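Local coordinates for protein 6-phosphogluconate dehydrogenase NAD-binding (Dyadobacter fermentans, PDB 4GBJ) that probably works as an NAD(P)-dependent oxidoreductase related to 3-hydroxyisobutyrate dehydrogenases, with a Rossmann-type nucleotide-binding domain followed by an all-helical domain, at residues G120-A125 with A169-K174; G135-S140 with E154-G159; S201-Y206 with L225-T230. All blocks are in the same frame, centred on the assembly; numbering follows the deposited sequence.

Contact 1 of 3, residues G120-A125 with A169-K174; sequences GAPIFA and AANVIK
Gly120 and Pro122 pass beside the first turn of helix 169-197, with Pro122 CA 6.2 Å from Asn171 CA. The proline ring packs on the helix: CG lies 3.5 Å from Ala170 O, CD touches the methyl of Ala170, and CB packs on Lys174 CB. Lys174 carries most of the rest. Its CG is anti to the backbone N (chi1 176°) and the chain bends at chi2, then runs extended past Phe124 in the opposite direction. CD sits over the middle of the ring, 4.1 Å from its centroid, in a CH-pi contact. NZ follows at 5.0 Å from the same centroid, in a cation-pi contact over the face, and donates to Ile123 O at 3.0 Å from somewhat outside the carbonyl plane. The leading edge of Phe124 meets the helix backbone, CZ lying 3.4 Å from Lys174 CA with Ile173 C in the ring plane. Lys174 is the predicted active-site residue, and these contacts fix the course of its chain. With an alanine here, Ile123 O would probably lose this donor and the ring face of Phe124 its aliphatic cover. Strand 136-139 pairs with strand 117-124 and places Cys138 against Phe124, Ala170 and Ile173; Asn171 OD1 bonds Ser104 of helix 101-113, while Met208 and Ile205 of the second subunit pack on Phe124 and Ile173.

Contact 2 of 3, residues G135-S140 with E154-G159; sequences GNICLS and ENFVKG. With NA (sodium ion), chain E.
Two successive amides, those of Lys158 and Gly159, converge on the single carbonyl oxygen of Gly135. Lys158 N makes the strong bond, 2.8 Å to Gly135 O with an N-H...O angle of 156°, whereas Gly159 N reaches the same oxygen only weakly. The Gly159 amide is shared: Asn136, with CG beside its own backbone N (chi1 -66°), brings OD1 to 3.1 Å from Gly159 N in a second weak, strongly bent bond. The return bond is firmer, Ile137 N donating to Gly159 O at 2.8 Å and 162°. Asn136 and Gly159 thereby form a parallel bridge between strand 136-139 and strand 159-162. These two strands and the intervening helix 143-153 make a beta-alpha-beta crossover at one end of the Rossmann-type sheet, where 159-162 is the outermost strand of the chain, and segment 154-159 is the turn that leads from the helix back into the sheet. In that turn Val157 faces both ways. Its side chain leans on the strand, CB against Gly135 O and CG2 4.0 Å from Ile137 CG2, the two side chains crossing at about a right angle; its carbonyl oxygen binds a sodium ion at 2.4 Å. Glu154 O is the other protein ligand of the sodium and two waters add to the shell, one of them also donating to Lys158 O. A further water bridges the segments, accepting from Gly135 N and donating to Phe156 O at 2.6 Å. The Phe156 ring meets Ile137 CD1 obliquely with CE1, at 4.4 Å, and is covered by Ile20, Ile23 and Leu24 of helix 17-26.

Contact 3 of 3, residues S201-Y206 with L225-T230; sequences SRQSIY and LVASNT
An arginine in the first turn of helix 202-211 grips the C-terminal turn of helix 217-228. Arg202 bends at chi3 (74°), which turns its guanidinium side-on to the carbonyl of Val226. NE and NH2 both donate to Val226 O, at 3.2 Å and 2.9 Å, and the oxygen lies in the guanidinium plane. The two nitrogens approach from the same face of the carbonyl, with NH2 well above its plane. NE also makes a weak bond to Ala227 O. Both helices belong to the all-helical domain that follows the Rossmann-type domain, and the positive group placed at the end of helix 217-228 probably interacts favourably with the helix dipole. Here the chain leaves the helix through Asn229, whose positive phi (59°) ends the helical run. Its amide stacks on the guanidinium, the planes 24° apart and ND2 3.5 Å above the guanidinium plane, over its centre; OD1 bonds Tyr231 OH. Glu196 forms a salt bridge to Arg202 NH1, which also bonds Thr193, so the long helix 169-197 shares in holding the group. Closer to the backbones, the Ala227 methyl meets Gln203 OE1 at 3.6 Å and Tyr206 CB at 3.9 Å. The polar ends of those residues are engaged elsewhere, Gln203 NE2 with Glu207 and Tyr206 OH with Gln220 O, while Phe192 of helix 169-197 packs on Arg202, Tyr206 and Val226.

Overall arrangement
From the N terminus the chain builds most of the Rossmann-type sheet before reaching strand 117-124. Contact 1 opens on this strand and closes 44 residues later at the start of helix 169-197, joining the sheet to the first helix of the helical domain. Contact 2 opens and closes within that interval, completing the sheet edge through strands 136-139 and 159-162; it touches contact 1 directly, as strands 117-124 and 136-139 are neighbours. Contact 3 follows in series beyond the long helix, where it brings the start of helix 202-211 against the end of helix 217-228. Its centre lies about 30 Å from that of contact 1, yet all three contacts touch the second subunit.

Contact 1 of 3, residues G120-A125 with A169-K174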
ATOM      1  N   GLY B 120       5.667  25.388   7.155  1.00 22.27           N
ATOM      2  CA  GLY B 120       4.963  24.441   6.304  1.00 21.62           C
ATOM      3  C   GLY B 120       4.340  23.393   7.178  1.00 26.86           C
ATOM      4  O   GLY B 120       5.039  22.820   8.018  1.00 28.65           O
ATOM      5  N   ALA B 121       3.005  23.285   7.161  1.00 25.36           N
ATOM      6  CA  ALA B 121       2.311  22.428   8.151  1.00 26.33           C
ATOM      7  C   ALA B 121       1.196  21.615   7.540  1.00 27.47           C
ATOM      8  O   ALA B 121       0.094  21.613   8.067  1.00 25.70           O
ATOM      9  CB  ALA B 121       1.762  23.277   9.288  1.00 28.00           C
ATOM     10  N   PRO B 122       1.474  20.872   6.465  1.00 25.01           N
ATOM     11  CA  PRO B 122       0.412  20.057   5.830  1.00 25.44           C
ATOM     12  C   PRO B 122      -0.171  19.027   6.778  1.00 29.83           C
ATOM     13  O   PRO B 122       0.558  18.449   7.578  1.00 27.04           O
ATOM     14  CB  PRO B 122       1.126  19.403   4.649  1.00 26.94           C
ATOM     15  CG  PRO B 122       2.584  19.508   4.961  1.00 30.56           C
ATOM     16  CD  PRO B 122       2.748  20.752   5.733  1.00 27.40           C
ATOM     17  N   ILE B 123      -1.476  18.785   6.664  0.50 29.98           N
ATOM     18  CA  ILE B 123      -2.204  17.868   7.545  0.50 31.62           C
ATOM     19  C   ILE B 123      -2.556  16.574   6.813  0.50 34.35           C
ATOM     20  O   ILE B 123      -2.989  16.585   5.654  0.50 30.07           O
ATOM     21  CB  ILE B 123      -3.462  18.560   8.174  0.50 36.38           C
ATOM     22  CG1 ILE B 123      -4.118  17.669   9.264  0.50 39.91           C
ATOM     23  CG2 ILE B 123      -4.493  18.986   7.124  0.50 35.37           C
ATOM     24  CD1 ILE B 123      -5.152  18.416  10.121  0.50 43.71           C
ATOM     25  N   PHE B 124      -2.415  15.455   7.548  1.00 32.60           N
ATOM     26  CA  PHE B 124      -2.718  14.115   7.087  1.00 34.34           C
ATOM     27  C   PHE B 124      -3.932  13.725   7.865  1.00 37.65           C
ATOM     28  O   PHE B 124      -3.826  13.148   8.949  1.00 37.38           O
ATOM     29  CB  PHE B 124      -1.533  13.161   7.339  1.00 37.09           C
ATOM     30  CG  PHE B 124      -0.242  13.570   6.654  1.00 35.86           C
ATOM     31  CD1 PHE B 124       0.289  12.804   5.629  1.00 36.53           C
ATOM     32  CD2 PHE B 124       0.399  14.764   6.988  1.00 36.24           C
ATOM     33  CE1 PHE B 124       1.497  13.149   5.037  1.00 35.63           C
ATOM     34  CE2 PHE B 124       1.552  15.167   6.328  1.00 38.67           C
ATOM     35  CZ  PHE B 124       2.134  14.326   5.406  1.00 37.54           C
ATOM     36  N   ALA B 125      -5.091  14.168   7.391  1.00 36.37           N
ATOM     37  CA  ALA B 125      -6.354  13.901   8.089  1.00 39.74           C
ATOM     38  C   ALA B 125      -7.542  14.242   7.242  1.00 47.87           C
ATOM     39  O   ALA B 125      -7.640  15.365   6.773  1.00 48.30           O
ATOM     40  CB  ALA B 125      -6.433  14.741   9.380  1.00 40.05           C
ATOM     41  N   ALA B 169      10.031  21.275   3.122  1.00 26.39           N
ATOM     42  CA  ALA B 169      10.226  19.839   3.403  1.00 25.11           C
ATOM     43  C   ALA B 169       8.947  19.067   3.825  1.00 29.03           C
ATOM     44  O   ALA B 169       8.723  17.936   3.356  1.00 27.29           O
ATOM     45  CB  ALA B 169      11.276  19.665   4.470  1.00 25.96           C
ATOM     46  N   ALA B 170       8.139  19.623   4.740  1.00 25.40           N
ATOM     47  CA  ALA B 170       6.935  18.907   5.157  1.00 24.58           C
ATOM     48  C   ALA B 170       6.007  18.702   3.959  1.00 24.95           C
ATOM     49  O   ALA B 170       5.349  17.656   3.839  1.00 24.62           O
ATOM     50  CB  ALA B 170       6.233  19.655   6.267  1.00 25.44           C
ATOM     51  N   ASN B 171       5.971  19.707   3.061  1.00 22.20           N
ATOM     52  CA  ASN B 171       5.174  19.648   1.816  1.00 22.54           C
ATOM     53  C   ASN B 171       5.597  18.490   0.948  1.00 24.36           C
ATOM     54  O   ASN B 171       4.748  17.870   0.324  1.00 24.65           O
ATOM     55  CB  ASN B 171       5.295  20.929   1.043  1.00 23.01           C
ATOM     56  CG  ASN B 171       4.664  22.091   1.732  1.00 31.34           C
ATOM     57  OD1 ASN B 171       5.318  23.080   2.023  1.00 30.67           O
ATOM     58  ND2 ASN B 171       3.376  22.003   2.021  1.00 24.06           N
ATOM     59  N   VAL B 172       6.894  18.151   0.948  1.00 21.92           N
ATOM     60  CA  VAL B 172       7.394  16.992   0.182  1.00 21.35           C
ATOM     61  C   VAL B 172       6.797  15.726   0.783  1.00 23.85           C
ATOM     62  O   VAL B 172       6.363  14.831   0.043  1.00 21.53           O
ATOM     63  CB  VAL B 172       8.952  16.892   0.142  1.00 25.19           C
ATOM     64  CG1 VAL B 172       9.405  15.617  -0.517  1.00 23.51           C
ATOM     65  CG2 VAL B 172       9.576  18.086  -0.533  1.00 27.16           C
ATOM     66  N   ILE B 173       6.718  15.664   2.121  1.00 21.80           N
ATOM     67  CA  ILE B 173       6.206  14.453   2.785  1.00 20.87           C
ATOM     68  C   ILE B 173       4.725  14.278   2.433  1.00 23.04           C
ATOM     69  O   ILE B 173       4.298  13.179   2.198  1.00 20.52           O
ATOM     70  CB  ILE B 173       6.429  14.436   4.326  1.00 24.89           C
ATOM     71  CG1 ILE B 173       7.890  14.697   4.724  1.00 26.42           C
ATOM     72  CG2 ILE B 173       5.933  13.117   4.973  1.00 23.82           C
ATOM     73  CD1 ILE B 173       8.888  13.721   4.096  1.00 27.24           C
ATOM     74  N   LYS B 174       3.953  15.365   2.430  1.00 23.04           N
ATOM     75  CA  LYS B 174       2.522  15.337   2.138  1.00 20.79           C
ATOM     76  C   LYS B 174       2.266  14.821   0.710  1.00 24.44           C
ATOM     77  O   LYS B 174       1.435  13.930   0.530  1.00 24.64           O
ATOM     78  CB  LYS B 174       1.936  16.725   2.326  1.00 22.52           C
ATOM     79  CG  LYS B 174       0.465  16.852   1.970  1.00 22.81           C
ATOM     80  CD  LYS B 174      -0.441  15.876   2.700  1.00 32.26           C
ATOM     81  CE  LYS B 174      -1.881  16.211   2.418  1.00 39.35           C
ATOM     82  NZ  LYS B 174      -2.811  15.247   3.004  1.00 48.11           N
TER

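Contact 2 of 3, residues G135-S140 with E154-G159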
ATOM      1  N   GLY B 135      -5.586  12.260  13.339  1.00 45.91           N
ATOM      2  CA  GLY B 135      -4.761  12.703  12.227  1.00 42.44           C
ATOM      3  C   GLY B 135      -3.341  13.061  12.623  1.00 41.89           C
ATOM      4  O   GLY B 135      -2.944  12.952  13.779  1.00 41.42           O
ATOM      5  N   ASN B 136      -2.551  13.455  11.645  1.00 35.10           N
ATOM      6  CA  ASN B 136      -1.152  13.781  11.867  1.00 33.10           C
ATOM      7  C   ASN B 136      -0.760  15.037  11.126  1.00 32.10           C
ATOM      8  O   ASN B 136      -1.322  15.343  10.081  1.00 30.94           O
ATOM      9  CB  ASN B 136      -0.279  12.616  11.415  1.00 33.00           C
ATOM     10  CG  ASN B 136      -0.486  11.370  12.252  1.00 43.17           C
ATOM     11  OD1 ASN B 136      -0.015  11.287  13.371  1.00 36.60           O
ATOM     12  ND2 ASN B 136      -1.266  10.420  11.783  1.00 35.26           N
ATOM     13  N   ILE B 137       0.265  15.710  11.604  1.00 29.42           N
ATOM     14  CA  ILE B 137       0.792  16.887  10.904  1.00 27.86           C
ATOM     15  C   ILE B 137       2.320  16.788  10.771  1.00 29.83           C
ATOM     16  O   ILE B 137       2.996  16.247  11.649  1.00 29.66           O
ATOM     17  CB  ILE B 137       0.331  18.174  11.648  1.00 31.28           C
ATOM     18  CG1 ILE B 137       0.270  19.387  10.707  1.00 31.40           C
ATOM     19  CG2 ILE B 137       1.170  18.465  12.898  1.00 33.87           C
ATOM     20  CD1 ILE B 137      -0.387  20.599  11.366  1.00 36.88           C
ATOM     21  N   CYS B 138       2.856  17.364   9.685  1.00 25.25           N
ATOM     22  CA  CYS B 138       4.296  17.501   9.449  1.00 26.77           C
ATOM     23  C   CYS B 138       4.610  18.959   9.514  1.00 29.31           C
ATOM     24  O   CYS B 138       3.878  19.755   8.934  1.00 27.48           O
ATOM     25  CB  CYS B 138       4.721  16.899   8.108  1.00 28.77           C
ATOM     26  SG  CYS B 138       4.664  15.096   8.088  1.00 34.69           S
ATOM     27  N   LEU B 139       5.701  19.319  10.177  1.00 26.41           N
ATOM     28  CA  LEU B 139       6.097  20.719  10.312  1.00 25.88           C
ATOM     29  C   LEU B 139       7.458  20.896   9.788  1.00 30.70           C
ATOM     30  O   LEU B 139       8.310  20.067  10.053  1.00 32.78           O
ATOM     31  CB  LEU B 139       6.089  21.189  11.764  1.00 26.70           C
ATOM     32  CG  LEU B 139       4.846  20.978  12.583  1.00 30.25           C
ATOM     33  CD1 LEU B 139       5.122  21.396  14.001  1.00 31.76           C
ATOM     34  CD2 LEU B 139       3.633  21.734  11.981  1.00 28.23           C
ATOM     35  N   SER B 140       7.697  22.000   9.101  1.00 25.50           N
ATOM     36  CA  SER B 140       9.040  22.365   8.661  1.00 24.19           C
ATOM     37  C   SER B 140       9.116  23.901   8.548  1.00 29.50           C
ATOM     38  O   SER B 140       8.108  24.588   8.291  1.00 24.47           O
ATOM     39  CB  SER B 140       9.405  21.655   7.367  1.00 24.19           C
ATOM     40  OG  SER B 140       8.776  22.206   6.223  1.00 32.53           O
ATOM     41  N   GLU B 154      -1.084  20.387  18.567  1.00 38.82           N
ATOM     42  CA  GLU B 154      -1.272  19.145  19.336  1.00 41.58           C
ATOM     43  C   GLU B 154      -2.730  18.944  19.713  1.00 49.66           C
ATOM     44  O   GLU B 154      -3.129  17.830  19.989  1.00 51.17           O
ATOM     45  CB  GLU B 154      -0.409  19.144  20.618  1.00 45.34           C
ATOM     46  CG  GLU B 154       1.017  18.729  20.347  1.00 57.21           C
ATOM     47  CD  GLU B 154       2.024  18.831  21.476  1.00 75.91           C
ATOM     48  OE1 GLU B 154       1.813  19.617  22.430  1.00 68.87           O
ATOM     49  OE2 GLU B 154       3.044  18.112  21.390  1.00 73.63           O
ATOM     50  N   ASN B 155      -3.515  20.016  19.764  1.00 48.35           N
ATOM     51  CA  ASN B 155      -4.922  19.931  20.123  1.00 49.55           C
ATOM     52  C   ASN B 155      -5.769  19.244  19.074  1.00 50.78           C
ATOM     53  O   ASN B 155      -6.743  18.632  19.448  1.00 51.06           O
ATOM     54  CB  ASN B 155      -5.482  21.319  20.395  1.00 53.34           C
ATOM     55  CG  ASN B 155      -4.906  21.900  21.665  1.00 69.18           C
ATOM     56  OD1 ASN B 155      -5.212  21.436  22.754  1.00 57.45           O
ATOM     57  ND2 ASN B 155      -4.007  22.861  21.558  1.00 60.02           N
ATOM     58  N   PHE B 156      -5.407  19.290  17.785  1.00 46.49           N
ATOM     59  CA  PHE B 156      -6.249  18.667  16.751  1.00 45.17           C
ATOM     60  C   PHE B 156      -5.582  17.532  15.977  1.00 45.81           C
ATOM     61  O   PHE B 156      -6.177  17.064  15.021  1.00 44.90           O
ATOM     62  CB  PHE B 156      -6.792  19.719  15.772  1.00 45.21           C
ATOM     63  CG  PHE B 156      -5.802  20.571  15.053  1.00 41.69           C
ATOM     64  CD1 PHE B 156      -5.328  20.206  13.796  1.00 42.61           C
ATOM     65  CD2 PHE B 156      -5.414  21.790  15.572  1.00 43.08           C
ATOM     66  CE1 PHE B 156      -4.436  21.031  13.104  1.00 40.40           C
ATOM     67  CE2 PHE B 156      -4.535  22.615  14.875  1.00 42.49           C
ATOM     68  CZ  PHE B 156      -4.046  22.221  13.652  1.00 39.83           C
ATOM     69  N   VAL B 157      -4.429  17.024  16.421  1.00 41.62           N
ATOM     70  CA  VAL B 157      -3.787  15.873  15.796  1.00 41.27           C
ATOM     71  C   VAL B 157      -3.222  14.999  16.868  1.00 48.83           C
ATOM     72  O   VAL B 157      -2.961  15.462  17.970  1.00 49.41           O
ATOM     73  CB  VAL B 157      -2.676  16.213  14.767  1.00 42.65           C
ATOM     74  CG1 VAL B 157      -3.210  17.061  13.605  1.00 40.17           C
ATOM     75  CG2 VAL B 157      -1.462  16.855  15.440  1.00 42.18           C
ATOM     76  N   LYS B 158      -2.952  13.754  16.507  1.00 45.53           N
ATOM     77  CA  LYS B 158      -2.281  12.800  17.370  1.00 46.18           C
ATOM     78  C   LYS B 158      -0.779  13.057  17.198  1.00 48.01           C
ATOM     79  O   LYS B 158      -0.137  13.556  18.106  1.00 50.02           O
ATOM     80  CB  LYS B 158      -2.694  11.360  16.988  1.00 47.80           C
ATOM     81  CG  LYS B 158      -1.923  10.258  17.678  1.00 60.08           C
ATOM     82  CD  LYS B 158      -2.464   8.876  17.270  1.00 56.63           C
ATOM     83  CE  LYS B 158      -1.485   7.765  17.548  1.00 67.95           C
ATOM     84  NZ  LYS B 158      -1.272   7.563  19.009  1.00 90.65           N
ATOM     85  N   GLY B 159      -0.262  12.832  16.000  1.00 40.74           N
ATOM     86  CA  GLY B 159       1.165  12.986  15.740  1.00 38.33           C
ATOM     87  C   GLY B 159       1.594  14.290  15.116  1.00 37.99           C
ATOM     88  O   GLY B 159       0.945  14.807  14.206  1.00 33.32           O
TER
HETATM   89 NA    NA E 301      -3.075  15.627  20.355  1.00 62.06          NA
HETATM   90  O   HOH W   1      -6.586  14.832  13.695  1.00 46.17           O
HETATM   91  O   HOH W   2      -0.648  15.536  19.924  1.00 50.42           O
HETATM   92  O   HOH W   3      -2.141  16.297  22.797  1.00 48.18           O

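Contact 3 of 3, residues S201-Y206 with L225-T230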
ATOM      1  N   SER B 201     -14.797 -12.587  -7.253  1.00 27.51           N
ATOM      2  CA  SER B 201     -15.435 -11.328  -6.864  1.00 27.72           C
ATOM      3  C   SER B 201     -14.395 -10.350  -6.299  1.00 28.55           C
ATOM      4  O   SER B 201     -13.421 -10.762  -5.662  1.00 24.62           O
ATOM      5  CB  SER B 201     -16.559 -11.575  -5.856  1.00 28.06           C
ATOM      6  OG  SER B 201     -16.018 -11.649  -4.557  1.00 33.60           O
ATOM      7  N   ARG B 202     -14.582  -9.051  -6.588  1.00 25.40           N
ATOM      8  CA  ARG B 202     -13.639  -8.021  -6.175  1.00 24.16           C
ATOM      9  C   ARG B 202     -13.654  -7.905  -4.637  1.00 25.11           C
ATOM     10  O   ARG B 202     -12.639  -7.687  -3.985  1.00 22.23           O
ATOM     11  CB  ARG B 202     -14.001  -6.685  -6.853  1.00 24.91           C
ATOM     12  CG  ARG B 202     -13.889  -6.678  -8.388  1.00 27.77           C
ATOM     13  CD  ARG B 202     -14.506  -5.417  -8.943  1.00 22.30           C
ATOM     14  NE  ARG B 202     -13.682  -4.222  -8.719  1.00 21.70           N
ATOM     15  CZ  ARG B 202     -12.671  -3.828  -9.502  1.00 27.97           C
ATOM     16  NH1 ARG B 202     -12.334  -4.533 -10.568  1.00 27.94           N
ATOM     17  NH2 ARG B 202     -12.007  -2.703  -9.232  1.00 20.38           N
ATOM     18  N   GLN B 203     -14.828  -8.063  -4.067  1.00 23.21           N
ATOM     19  CA  GLN B 203     -15.025  -7.978  -2.626  1.00 23.41           C
ATOM     20  C   GLN B 203     -14.253  -9.095  -1.911  1.00 28.02           C
ATOM     21  O   GLN B 203     -13.675  -8.835  -0.865  1.00 29.10           O
ATOM     22  CB  GLN B 203     -16.543  -8.099  -2.287  1.00 26.98           C
ATOM     23  CG  GLN B 203     -16.872  -7.881  -0.787  1.00 39.02           C
ATOM     24  CD  GLN B 203     -16.572  -6.473  -0.292  1.00 60.78           C
ATOM     25  OE1 GLN B 203     -16.510  -5.514  -1.070  1.00 59.34           O
ATOM     26  NE2 GLN B 203     -16.441  -6.298   1.021  1.00 46.34           N
ATOM     27  N   SER B 204     -14.258 -10.327  -2.444  1.00 24.29           N
ATOM     28  CA  SER B 204     -13.574 -11.462  -1.772  1.00 23.69           C
ATOM     29  C   SER B 204     -12.051 -11.311  -1.773  1.00 26.16           C
ATOM     30  O   SER B 204     -11.421 -11.594  -0.757  1.00 24.93           O
ATOM     31  CB  SER B 204     -13.988 -12.805  -2.380  1.00 26.34           C
ATOM     32  OG  SER B 204     -13.496 -12.983  -3.698  1.00 34.53           O
ATOM     33  N   ILE B 205     -11.452 -10.904  -2.905  1.00 23.47           N
ATOM     34  CA  ILE B 205      -9.998 -10.652  -2.948  1.00 20.35           C
ATOM     35  C   ILE B 205      -9.685  -9.452  -2.019  1.00 24.40           C
ATOM     36  O   ILE B 205      -8.694  -9.479  -1.300  1.00 23.90           O
ATOM     37  CB  ILE B 205      -9.391 -10.470  -4.382  1.00 22.79           C
ATOM     38  CG1 ILE B 205      -7.880 -10.161  -4.286  1.00 21.67           C
ATOM     39  CG2 ILE B 205     -10.082  -9.351  -5.204  1.00 25.19           C
ATOM     40  CD1 ILE B 205      -7.128 -10.188  -5.623  1.00 23.24           C
ATOM     41  N   TYR B 206     -10.479  -8.379  -2.072  1.00 23.76           N
ATOM     42  CA  TYR B 206     -10.323  -7.219  -1.158  1.00 24.40           C
ATOM     43  C   TYR B 206     -10.327  -7.642   0.347  1.00 25.34           C
ATOM     44  O   TYR B 206      -9.435  -7.292   1.118  1.00 23.21           O
ATOM     45  CB  TYR B 206     -11.467  -6.180  -1.401  1.00 27.42           C
ATOM     46  CG  TYR B 206     -11.728  -5.253  -0.246  1.00 29.14           C
ATOM     47  CD1 TYR B 206     -10.857  -4.235   0.053  1.00 29.20           C
ATOM     48  CD2 TYR B 206     -12.822  -5.452   0.605  1.00 32.47           C
ATOM     49  CE1 TYR B 206     -11.051  -3.418   1.175  1.00 33.11           C
ATOM     50  CE2 TYR B 206     -13.048  -4.628   1.699  1.00 32.81           C
ATOM     51  CZ  TYR B 206     -12.125  -3.649   2.021  1.00 42.15           C
ATOM     52  OH  TYR B 206     -12.357  -2.809   3.092  1.00 40.67           O
ATOM     53  N   LEU B 225     -13.930   1.055  -1.717  1.00 34.36           N
ATOM     54  CA  LEU B 225     -14.339   1.852  -2.881  1.00 34.92           C
ATOM     55  C   LEU B 225     -13.957   1.131  -4.177  1.00 32.56           C
ATOM     56  O   LEU B 225     -14.762   0.990  -5.078  1.00 30.58           O
ATOM     57  CB  LEU B 225     -13.660   3.256  -2.922  1.00 36.14           C
ATOM     58  CG  LEU B 225     -13.675   4.162  -1.717  1.00 43.41           C
ATOM     59  CD1 LEU B 225     -13.260   5.575  -2.124  1.00 43.19           C
ATOM     60  CD2 LEU B 225     -15.002   4.191  -1.054  1.00 48.10           C
ATOM     61  N   VAL B 226     -12.717   0.638  -4.241  1.00 27.10           N
ATOM     62  CA  VAL B 226     -12.223  -0.032  -5.446  1.00 25.03           C
ATOM     63  C   VAL B 226     -12.960  -1.344  -5.674  1.00 29.36           C
ATOM     64  O   VAL B 226     -13.289  -1.670  -6.806  1.00 26.45           O
ATOM     65  CB  VAL B 226     -10.692  -0.221  -5.410  1.00 25.86           C
ATOM     66  CG1 VAL B 226     -10.197  -0.878  -6.711  1.00 25.03           C
ATOM     67  CG2 VAL B 226     -10.006   1.135  -5.227  1.00 24.52           C
ATOM     68  N   ALA B 227     -13.273  -2.053  -4.606  1.00 28.26           N
ATOM     69  CA  ALA B 227     -13.985  -3.320  -4.701  1.00 28.53           C
ATOM     70  C   ALA B 227     -15.367  -3.088  -5.263  1.00 30.47           C
ATOM     71  O   ALA B 227     -15.763  -3.757  -6.190  1.00 28.91           O
ATOM     72  CB  ALA B 227     -14.079  -3.981  -3.319  1.00 30.32           C
ATOM     73  N   SER B 228     -16.091  -2.123  -4.728  1.00 28.79           N
ATOM     74  CA  SER B 228     -17.452  -1.848  -5.203  1.00 29.37           C
ATOM     75  C   SER B 228     -17.417  -1.047  -6.504  1.00 34.17           C
ATOM     76  O   SER B 228     -18.390  -1.018  -7.240  1.00 33.89           O
ATOM     77  CB  SER B 228     -18.226  -1.107  -4.128  1.00 34.95           C
ATOM     78  OG  SER B 228     -17.525   0.066  -3.762  1.00 45.53           O
ATOM     79  N   ASN B 229     -16.292  -0.378  -6.788  1.00 32.26           N
ATOM     80  CA  ASN B 229     -16.103   0.448  -7.974  1.00 32.54           C
ATOM     81  C   ASN B 229     -17.162   1.534  -7.974  1.00 38.13           C
ATOM     82  O   ASN B 229     -17.623   1.917  -9.024  1.00 38.93           O
ATOM     83  CB  ASN B 229     -16.141  -0.399  -9.266  1.00 37.54           C
ATOM     84  CG  ASN B 229     -14.850  -0.590 -10.002  1.00 38.15           C
ATOM     85  OD1 ASN B 229     -13.817   0.074  -9.781  1.00 33.15           O
ATOM     86  ND2 ASN B 229     -14.938  -1.442 -11.001  1.00 34.04           N
ATOM     87  N   THR B 230     -17.594   1.971  -6.780  1.00 38.09           N
ATOM     88  CA  THR B 230     -18.544   3.065  -6.615  1.00 41.86           C
ATOM     89  C   THR B 230     -17.686   4.162  -6.002  1.00 44.43           C
ATOM     90  O   THR B 230     -17.000   3.927  -4.983  1.00 44.59           O
ATOM     91  CB  THR B 230     -19.777   2.698  -5.811  1.00 57.30           C
ATOM     92  OG1 THR B 230     -19.405   2.459  -4.443  1.00 64.92           O
ATOM     93  CG2 THR B 230     -20.531   1.518  -6.424  1.00 55.88           C
TER